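Local coordinates for protein 2-keto-3-deoxy-D-arabinonate dehydratase (PDB 2Q18) that catalyses the metal-dependent dehydration of 2-dehydro-3-deoxy-D-arabinonate to 2,5-dioxopentanoate in a pentose oxidation pathway, working as a homotetramer of the FAH family, at residues F4-R9 and I13-L18. Sequence-based numbering, arbitrary orientation.
Sequences FRVVKR and ISYAIL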
loop_
_atom_site.group_PDB
_atom_site.type_symbol
_atom_site.label_atom_id
_atom_site.label_comp_id
_atom_site.label_asym_id
_atom_site.label_seq_id
_atom_site.Cartn_x
_atom_site.Cartn_y
_atom_site.Cartn_z
ATOM N N PHE A 4 -5.520 20.014 15.173
ATOM C CA PHE A 4 -5.761 20.581 13.851
ATOM C C PHE A 4 -4.906 19.895 12.791
ATOM O O PHE A 4 -4.004 19.121 13.114
ATOM C CB PHE A 4 -5.597 22.116 13.839
ATOM C CG PHE A 4 -4.203 22.612 14.167
ATOM C CD1 PHE A 4 -3.768 22.702 15.488
ATOM C CD2 PHE A 4 -3.352 23.045 13.151
ATOM C CE1 PHE A 4 -2.490 23.182 15.795
ATOM C CE2 PHE A 4 -2.074 23.533 13.445
ATOM C CZ PHE A 4 -1.643 23.599 14.770
ATOM N N ARG A 5 -5.212 20.166 11.527
ATOM C CA ARG A 5 -4.501 19.542 10.422
ATOM C C ARG A 5 -4.280 20.556 9.311
ATOM O O ARG A 5 -5.145 21.400 9.036
ATOM C CB ARG A 5 -5.276 18.318 9.903
ATOM C CG ARG A 5 -4.511 17.433 8.906
ATOM C CD ARG A 5 -5.295 16.162 8.559
ATOM N NE ARG A 5 -6.580 16.460 7.927
ATOM C CZ ARG A 5 -7.280 15.602 7.193
ATOM N NH1 ARG A 5 -6.830 14.369 6.984
ATOM N NH2 ARG A 5 -8.436 15.976 6.663
ATOM N N VAL A 6 -3.105 20.479 8.695
ATOM C CA VAL A 6 -2.779 21.302 7.540
ATOM C C VAL A 6 -2.520 20.413 6.334
ATOM O O VAL A 6 -2.158 19.239 6.479
ATOM C CB VAL A 6 -1.536 22.223 7.790
ATOM C CG1 VAL A 6 -1.724 23.062 9.052
ATOM C CG2 VAL A 6 -0.236 21.406 7.871
ATOM N N VAL A 7 -2.723 20.977 5.148
ATOM C CA VAL A 7 -2.283 20.350 3.912
ATOM C C VAL A 7 -1.058 21.127 3.415
ATOM O O VAL A 7 -1.034 22.363 3.444
ATOM C CB VAL A 7 -3.433 20.246 2.855
ATOM C CG1 VAL A 7 -3.962 21.630 2.449
ATOM C CG2 VAL A 7 -2.992 19.443 1.630
ATOM N N LYS A 8 -0.031 20.390 3.004
ATOM C CA LYS A 8 1.257 20.963 2.634
ATOM C C LYS A 8 1.797 20.171 1.454
ATOM O O LYS A 8 2.041 18.966 1.566
ATOM C CB LYS A 8 2.220 20.872 3.824
ATOM C CG LYS A 8 3.632 21.387 3.570
ATOM C CD LYS A 8 4.531 21.022 4.741
ATOM C CE LYS A 8 5.817 21.818 4.749
ATOM N NZ LYS A 8 6.617 21.485 5.963
ATOM N N ARG A 9 1.958 20.851 0.319
ATOM C CA ARG A 9 2.438 20.229 -0.917
ATOM C C ARG A 9 1.700 18.916 -1.213
ATOM O O ARG A 9 2.308 17.929 -1.634
ATOM C CB ARG A 9 3.955 19.999 -0.850
ATOM C CG ARG A 9 4.766 21.230 -0.424
ATOM C CD ARG A 9 6.223 20.863 -0.178
ATOM N NE ARG A 9 6.818 20.236 -1.359
ATOM C CZ ARG A 9 7.597 20.864 -2.238
ATOM N NH1 ARG A 9 8.074 20.201 -3.285
ATOM N NH2 ARG A 9 7.907 22.147 -2.066
ATOM N N ILE A 13 -0.294 17.096 7.535
ATOM C CA ILE A 13 0.395 17.012 8.819
ATOM C C ILE A 13 -0.592 17.402 9.915
ATOM O O ILE A 13 -1.277 18.430 9.813
ATOM C CB ILE A 13 1.655 17.913 8.898
ATOM C CG1 ILE A 13 2.609 17.636 7.730
ATOM C CG2 ILE A 13 2.383 17.694 10.238
ATOM C CD1 ILE A 13 3.743 18.656 7.590
ATOM N N SER A 14 -0.671 16.572 10.951
ATOM C CA SER A 14 -1.523 16.857 12.095
ATOM C C SER A 14 -0.728 17.429 13.256
ATOM O O SER A 14 0.412 17.028 13.504
ATOM C CB SER A 14 -2.279 15.605 12.536
ATOM O OG SER A 14 -3.337 15.328 11.639
ATOM N N TYR A 15 -1.347 18.371 13.958
ATOM C CA TYR A 15 -0.744 19.002 15.116
ATOM C C TYR A 15 -1.748 19.057 16.249
ATOM O O TYR A 15 -2.960 19.080 16.022
ATOM C CB TYR A 15 -0.290 20.430 14.796
ATOM C CG TYR A 15 0.716 20.565 13.683
ATOM C CD1 TYR A 15 2.082 20.436 13.931
ATOM C CD2 TYR A 15 0.305 20.852 12.381
ATOM C CE1 TYR A 15 3.015 20.577 12.905
ATOM C CE2 TYR A 15 1.223 20.990 11.355
ATOM C CZ TYR A 15 2.578 20.857 11.624
ATOM O OH TYR A 15 3.492 20.990 10.601
ATOM N N ALA A 16 -1.230 19.079 17.472
ATOM C CA ALA A 16 -2.048 19.276 18.655
ATOM C C ALA A 16 -1.518 20.479 19.422
ATOM O O ALA A 16 -0.309 20.599 19.642
ATOM C CB ALA A 16 -2.016 18.043 19.527
ATOM N N ILE A 17 -2.417 21.379 19.808
ATOM C CA ILE A 17 -2.043 22.458 20.720
ATOM C C ILE A 17 -2.508 22.118 22.133
ATOM O O ILE A 17 -3.669 21.773 22.356
ATOM C CB ILE A 17 -2.502 23.881 20.244
ATOM C CG1 ILE A 17 -2.197 24.934 21.323
ATOM C CG2 ILE A 17 -3.976 23.904 19.852
ATOM C CD1 ILE A 17 -1.951 26.343 20.791
ATOM N N LEU A 18 -1.566 22.180 23.070
ATOM C CA LEU A 18 -1.831 21.920 24.480
ATOM C C LEU A 18 -2.268 23.203 25.187
ATOM O O LEU A 18 -2.094 24.304 24.653
ATOM C CB LEU A 18 -0.585 21.329 25.142
ATOM C CG LEU A 18 -0.334 19.815 25.079
ATOM C CD1 LEU A 18 -0.764 19.151 23.762
ATOM C CD2 LEU A 18 1.130 19.523 25.373
HETATM O O HOH W 1 4.993 22.204 8.298
#
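Phe4 lays one face of its ring over Tyr15 CB, a CH-pi contact that suits a broad flat side chain, with CZ 3.4 Å from this CB. With chi1 at 63°, CG sits between the backbone N and the carbonyl carbon, which swings the ring across the partner strand. The two rings run nearly parallel (26°) but are slid apart and barely overlap. Without the ring, as with an alanine here, Tyr15 CB is likely to lose its cover and a gap to open beside Tyr53 and Leu56 of helix 53-59. Phe4 and Tyr15 form a hydrogen-bonded antiparallel pair, Phe4 N to Tyr15 O and Tyr15 N to Phe4 O each 2.9 Å.

Arg5 faces Ser14 in the following non-hydrogen-bonded pair. The small serine leaves room for the arginine's aliphatic stem, whose CG lies 3.6 Å from Ser14 OG, while the guanidinium leads away to Asp72 and the carbonyl of Lys69.

These strands, 2-8 and 11-17, make a beta hairpin in the N-terminal part of this FAH-family chain, away from the metal and substrate sites.

Val6 pairs with Ile13 through two more backbone bonds. Its compact, beta-branched side chain suits a buried strand position: CG2 meets the edge of the Tyr15 ring at CE2 (3.8 Å).

Lys8 is long enough to rest CD on Ile13 CD1 (3.8 Å) while NZ shares a water with Tyr15 OH and salt-bridges Asp27 of the second subunit, whose Asp46 is hydrogen-bonded to the tyrosine hydroxyl.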